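Local coordinates for protein beta-glucosidase (Chaetomella raphigera, PDB 6JXG) that probably hydrolyses terminal, non-reducing beta-D-glucosyl residues with release of beta-D-glucose, a step in cellulose breakdown, as a family 3 glycoside hydrolase, at residues Asn68-Thr81 with Pro316-Ala330. Residues are numbered along the deposited sequence; the frame is centred on the assembly and turned at random.
Sequences NVTAFPTGIQTAST and PNVQADHKQVARAIA. With NAG (2-acetamido-2-deoxy-beta-D-glucopyranose), chain B.
An N-glycosylation site and the seam behind it, where Asn68-Pro73 of the N-terminal region of this family 3 glycosidase runs along residues 317-322 and then onto helix 323-330, form this contact. Asn68 ND2 is bonded covalently to C1 of the NAG, at 1.4 Å. Asn68 O accepts a backbone hydrogen bond from Val318 N at 3.3 Å, the donor lying almost in line with the carbonyl (C=O...N 169°). Asn317 folds back on its own chain in an Asx turn: Asn317 OD1 accepts Gln319 N at 3.2 Å and Gln319 NE2 as well, the two donors on opposite faces of its carbonyl plane. With CG opposite its carbonyl carbon (chi1 -65°) and the chain extended beyond, Gln319 reaches across Asn68, its CG 3.5 Å from Asn68 O. Gln319 OE1 accepts a hydrogen bond from a water that also donates to Thr70 OG1, a hydroxyl further bonded to Glu97. Were Gln319 an alanine, this water would probably lose one of its two acceptors and Asn317 OD1 one of its two donors. Glu97 also bonds His322 ND1, so helix 84-100 ties both segments together. Farther on, Thr70 CG2 sits 3.5 Å above the centre of the Phe72 ring, whereas Val325 CG1 meets that ring at its edge. Pro73 packs tightly on Ile329, whose CG2, anti to the backbone N, lies 3.5 Å from both CB and CG of Pro73. Thr78 and Thr81 add looser contacts to the same methyl, and the axes of helices 75-79 and 323-330 stay 9.8 Å apart at 69°. A loop of the N-terminal, TIM-barrel-clan domain is thus packed on the helix that leads into strand 335-339 of the second six-stranded sheet, with the N-glycan at its outer end.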
loop_
_atom_site.group_PDB
_atom_site.type_symbol
_atom_site.label_atom_id
_atom_site.label_comp_id
_atom_site.label_asym_id
_atom_site.label_seq_id
_atom_site.Cartn_x
_atom_site.Cartn_y
_atom_site.Cartn_z
ATOM N N ASN A 68 4.439 12.941 18.680
ATOM C CA ASN A 68 5.652 13.496 18.037
ATOM C C ASN A 68 6.259 12.501 17.074
ATOM O O ASN A 68 7.457 12.317 17.045
ATOM C CB ASN A 68 6.686 13.865 19.073
ATOM C CG ASN A 68 6.525 15.261 19.562
ATOM O OD1 ASN A 68 6.074 16.157 18.816
ATOM N ND2 ASN A 68 6.853 15.472 20.826
ATOM N N VAL A 69 5.385 11.935 16.231
ATOM C CA VAL A 69 5.817 11.131 15.119
ATOM C C VAL A 69 5.199 11.737 13.817
ATOM O O VAL A 69 4.365 12.617 13.859
ATOM C CB VAL A 69 5.360 9.664 15.287
ATOM C CG1 VAL A 69 5.870 9.097 16.589
ATOM C CG2 VAL A 69 3.850 9.547 15.216
ATOM N N THR A 70 5.646 11.254 12.684
ATOM C CA THR A 70 5.161 11.731 11.394
ATOM C C THR A 70 3.971 10.874 10.933
ATOM O O THR A 70 4.039 9.654 10.946
ATOM C CB THR A 70 6.289 11.674 10.340
ATOM O OG1 THR A 70 7.347 12.551 10.761
ATOM C CG2 THR A 70 5.840 12.145 8.949
ATOM N N ALA A 71 2.943 11.534 10.413
ATOM C CA ALA A 71 1.824 10.853 9.800
ATOM C C ALA A 71 2.045 10.927 8.262
ATOM O O ALA A 71 1.763 11.941 7.626
ATOM C CB ALA A 71 0.504 11.472 10.231
ATOM N N PHE A 72 2.711 9.900 7.732
ATOM C CA PHE A 72 3.078 9.850 6.355
ATOM C C PHE A 72 1.836 9.624 5.494
ATOM O O PHE A 72 0.801 9.203 5.983
ATOM C CB PHE A 72 4.070 8.730 6.082
ATOM C CG PHE A 72 5.435 8.895 6.755
ATOM C CD1 PHE A 72 6.434 9.661 6.193
ATOM C CD2 PHE A 72 5.667 8.336 7.990
ATOM C CE1 PHE A 72 7.658 9.794 6.857
ATOM C CE2 PHE A 72 6.886 8.455 8.628
ATOM C CZ PHE A 72 7.866 9.227 8.047
ATOM N N PRO A 73 1.922 9.914 4.193
ATOM C CA PRO A 73 0.870 9.535 3.253
ATOM C C PRO A 73 0.584 8.041 3.281
ATOM O O PRO A 73 1.460 7.197 3.636
ATOM C CB PRO A 73 1.451 9.926 1.894
ATOM C CG PRO A 73 2.413 11.011 2.179
ATOM C CD PRO A 73 2.970 10.728 3.558
ATOM N N THR A 74 -0.624 7.717 2.926
ATOM C CA THR A 74 -1.100 6.314 2.818
ATOM C C THR A 74 -0.312 5.542 1.796
ATOM O O THR A 74 0.290 6.112 0.869
ATOM C CB THR A 74 -2.574 6.267 2.447
ATOM O OG1 THR A 74 -2.747 6.893 1.189
ATOM C CG2 THR A 74 -3.421 7.003 3.506
ATOM N N GLY A 75 -0.342 4.228 1.927
ATOM C CA GLY A 75 0.234 3.348 0.937
ATOM C C GLY A 75 -0.216 3.684 -0.468
ATOM O O GLY A 75 0.576 3.719 -1.388
ATOM N N ILE A 76 -1.510 3.913 -0.649
ATOM C CA ILE A 76 -2.050 4.008 -1.998
ATOM C C ILE A 76 -1.630 5.321 -2.604
ATOM O O ILE A 76 -1.419 5.368 -3.848
ATOM C CB ILE A 76 -3.597 3.773 -2.039
ATOM C CG1 ILE A 76 -4.100 3.509 -3.465
ATOM C CG2 ILE A 76 -4.358 4.949 -1.422
ATOM C CD1 ILE A 76 -3.518 2.280 -4.127
ATOM N N GLN A 77 -1.541 6.375 -1.778
ATOM C CA GLN A 77 -0.967 7.692 -2.209
ATOM C C GLN A 77 0.469 7.555 -2.607
ATOM O O GLN A 77 0.903 8.143 -3.623
ATOM C CB GLN A 77 -1.079 8.771 -1.119
ATOM C CG GLN A 77 -0.571 10.190 -1.575
ATOM C CD GLN A 77 -1.655 10.786 -2.420
ATOM O OE1 GLN A 77 -2.727 10.225 -2.418
ATOM N NE2 GLN A 77 -1.438 11.959 -3.035
ATOM N N THR A 78 1.210 6.761 -1.840
ATOM C CA THR A 78 2.622 6.458 -2.130
ATOM C C THR A 78 2.768 5.726 -3.491
ATOM O O THR A 78 3.616 6.090 -4.323
ATOM C CB THR A 78 3.202 5.686 -0.931
ATOM O OG1 THR A 78 3.105 6.509 0.214
ATOM C CG2 THR A 78 4.600 5.273 -1.155
ATOM N N ALA A 79 1.915 4.728 -3.721
ATOM C CA ALA A 79 1.904 4.018 -5.034
ATOM C C ALA A 79 1.569 4.940 -6.145
ATOM O O ALA A 79 2.189 4.833 -7.220
ATOM C CB ALA A 79 0.999 2.820 -5.056
ATOM N N SER A 80 0.659 5.886 -5.903
ATOM C CA SER A 80 0.209 6.842 -6.906
ATOM C C SER A 80 1.276 7.784 -7.451
ATOM O O SER A 80 1.076 8.422 -8.506
ATOM C CB SER A 80 -1.008 7.668 -6.454
ATOM O OG SER A 80 -2.116 6.817 -6.056
ATOM N N THR A 81 2.413 7.877 -6.728
ATOM C CA THR A 81 3.550 8.635 -7.235
ATOM C C THR A 81 4.290 7.952 -8.306
ATOM O O THR A 81 5.029 8.632 -9.019
ATOM C CB THR A 81 4.610 8.906 -6.136
ATOM O OG1 THR A 81 5.275 7.650 -5.824
ATOM C CG2 THR A 81 3.926 9.541 -4.937
ATOM N N PRO A 316 11.043 10.304 22.847
ATOM C CA PRO A 316 11.612 11.525 22.259
ATOM C C PRO A 316 10.823 11.998 21.005
ATOM O O PRO A 316 9.995 11.216 20.420
ATOM C CB PRO A 316 12.973 11.081 21.892
ATOM C CG PRO A 316 12.817 9.667 21.542
ATOM C CD PRO A 316 11.849 9.131 22.538
ATOM N N ASN A 317 11.083 13.226 20.574
ATOM C CA ASN A 317 10.440 13.693 19.362
ATOM C C ASN A 317 11.269 13.135 18.231
ATOM O O ASN A 317 12.443 13.463 18.133
ATOM C CB ASN A 317 10.398 15.180 19.326
ATOM C CG ASN A 317 10.085 15.732 17.938
ATOM O OD1 ASN A 317 9.393 15.132 17.146
ATOM N ND2 ASN A 317 10.532 16.928 17.702
ATOM N N VAL A 318 10.693 12.252 17.437
ATOM C CA VAL A 318 11.469 11.585 16.389
ATOM C C VAL A 318 11.158 12.107 14.972
ATOM O O VAL A 318 11.569 11.489 14.014
ATOM C CB VAL A 318 11.274 10.045 16.480
ATOM C CG1 VAL A 318 11.719 9.479 17.833
ATOM C CG2 VAL A 318 9.854 9.643 16.239
ATOM N N GLN A 319 10.428 13.193 14.821
ATOM C CA GLN A 319 9.977 13.654 13.491
ATOM C C GLN A 319 11.099 14.005 12.543
ATOM O O GLN A 319 10.938 13.868 11.342
ATOM C CB GLN A 319 9.081 14.854 13.592
ATOM C CG GLN A 319 7.764 14.508 14.302
ATOM C CD GLN A 319 6.881 15.723 14.412
ATOM O OE1 GLN A 319 6.388 16.221 13.425
ATOM N NE2 GLN A 319 6.722 16.237 15.634
ATOM N N ALA A 320 12.198 14.500 13.096
ATOM C CA ALA A 320 13.352 14.842 12.306
ATOM C C ALA A 320 12.886 15.726 11.107
ATOM O O ALA A 320 12.072 16.621 11.315
ATOM C CB ALA A 320 14.092 13.567 11.899
ATOM N N ASP A 321 13.404 15.484 9.901
ATOM C CA ASP A 321 13.067 16.238 8.701
ATOM C C ASP A 321 12.095 15.428 7.826
ATOM O O ASP A 321 12.002 15.630 6.608
ATOM C CB ASP A 321 14.366 16.580 7.910
ATOM C CG ASP A 321 15.147 15.357 7.513
ATOM O OD1 ASP A 321 15.984 15.494 6.625
ATOM O OD2 ASP A 321 14.932 14.253 8.023
ATOM N N HIS A 322 11.361 14.502 8.453
ATOM C CA HIS A 322 10.521 13.561 7.664
ATOM C C HIS A 322 9.317 14.176 7.014
ATOM O O HIS A 322 8.686 13.540 6.160
ATOM C CB HIS A 322 10.113 12.379 8.550
ATOM C CG HIS A 322 11.284 11.609 9.073
ATOM N ND1 HIS A 322 11.297 11.031 10.338
ATOM C CD2 HIS A 322 12.508 11.369 8.537
ATOM C CE1 HIS A 322 12.455 10.430 10.522
ATOM N NE2 HIS A 322 13.210 10.632 9.460
ATOM N N LYS A 323 8.977 15.424 7.373
ATOM C CA LYS A 323 7.888 16.083 6.669
ATOM C C LYS A 323 8.221 16.320 5.206
ATOM O O LYS A 323 7.342 16.596 4.382
ATOM C CB LYS A 323 7.478 17.389 7.361
ATOM C CG LYS A 323 8.443 18.532 7.181
ATOM C CD LYS A 323 7.926 19.775 7.873
ATOM C CE LYS A 323 8.822 20.898 7.385
ATOM N NZ LYS A 323 8.442 22.211 7.897
ATOM N N GLN A 324 9.491 16.246 4.861
ATOM C CA GLN A 324 9.910 16.622 3.466
ATOM C C GLN A 324 9.402 15.551 2.496
ATOM O O GLN A 324 8.678 15.822 1.491
ATOM C CB GLN A 324 11.452 16.835 3.460
ATOM C CG GLN A 324 11.698 18.010 4.444
ATOM C CD GLN A 324 13.143 18.470 4.592
ATOM O OE1 GLN A 324 14.046 17.963 3.953
ATOM N NE2 GLN A 324 13.330 19.496 5.432
ATOM N N VAL A 325 9.699 14.304 2.832
ATOM C CA VAL A 325 9.195 13.206 1.986
ATOM C C VAL A 325 7.685 13.106 2.108
ATOM O O VAL A 325 7.048 12.810 1.134
ATOM C CB VAL A 325 9.897 11.849 2.273
ATOM C CG1 VAL A 325 9.512 11.288 3.615
ATOM C CG2 VAL A 325 9.523 10.853 1.175
ATOM N N ALA A 326 7.113 13.407 3.275
ATOM C CA ALA A 326 5.669 13.427 3.417
ATOM C C ALA A 326 5.006 14.453 2.426
ATOM O O ALA A 326 4.034 14.149 1.721
ATOM C CB ALA A 326 5.255 13.632 4.857
ATOM N N ARG A 327 5.584 15.642 2.340
ATOM C CA ARG A 327 5.113 16.631 1.394
ATOM C C ARG A 327 5.325 16.205 -0.047
ATOM O O ARG A 327 4.456 16.403 -0.900
ATOM C CB ARG A 327 5.778 17.981 1.639
ATOM C CG ARG A 327 5.104 19.095 0.814
ATOM C CD ARG A 327 5.760 20.390 1.148
ATOM N NE ARG A 327 5.220 21.465 0.312
ATOM C CZ ARG A 327 5.271 22.742 0.658
ATOM N NH1 ARG A 327 5.789 23.104 1.825
ATOM N NH2 ARG A 327 4.796 23.672 -0.159
ATOM N N ALA A 328 6.482 15.623 -0.374
ATOM C CA ALA A 328 6.762 15.270 -1.738
ATOM C C ALA A 328 5.777 14.200 -2.263
ATOM O O ALA A 328 5.318 14.294 -3.401
ATOM C CB ALA A 328 8.209 14.824 -1.905
ATOM N N ILE A 329 5.407 13.240 -1.419
ATOM C CA ILE A 329 4.384 12.247 -1.802
ATOM C C ILE A 329 2.968 12.802 -1.825
ATOM O O ILE A 329 2.196 12.440 -2.721
ATOM C CB ILE A 329 4.518 11.007 -0.887
ATOM C CG1 ILE A 329 5.870 10.322 -1.168
ATOM C CG2 ILE A 329 3.323 10.069 -1.045
ATOM C CD1 ILE A 329 6.287 9.286 -0.204
ATOM N N ALA A 330 2.608 13.680 -0.886
ATOM C CA ALA A 330 1.313 14.356 -0.907
ATOM C C ALA A 330 1.176 15.136 -2.195
ATOM O O ALA A 330 0.101 15.197 -2.776
ATOM C CB ALA A 330 1.160 15.307 0.251
HETATM C C1 NAG B . 6.782 16.794 21.395
HETATM C C2 NAG B . 6.344 16.882 22.855
HETATM C C3 NAG B . 6.553 18.306 23.334
HETATM C C4 NAG B . 8.024 18.632 23.182
HETATM C C5 NAG B . 8.287 18.575 21.687
HETATM C C6 NAG B . 9.671 19.015 21.227
HETATM C C7 NAG B . 4.549 15.419 23.604
HETATM C C8 NAG B . 3.083 15.118 23.681
HETATM N N2 NAG B . 4.940 16.525 22.996
HETATM O O3 NAG B . 6.184 18.349 24.690
HETATM O O4 NAG B . 8.284 19.910 23.727
HETATM O O5 NAG B . 8.134 17.230 21.321
HETATM O O6 NAG B . 10.533 18.352 22.118
HETATM O O7 NAG B . 5.362 14.657 24.102
HETATM O O HOH W 1 6.939 15.235 10.970
#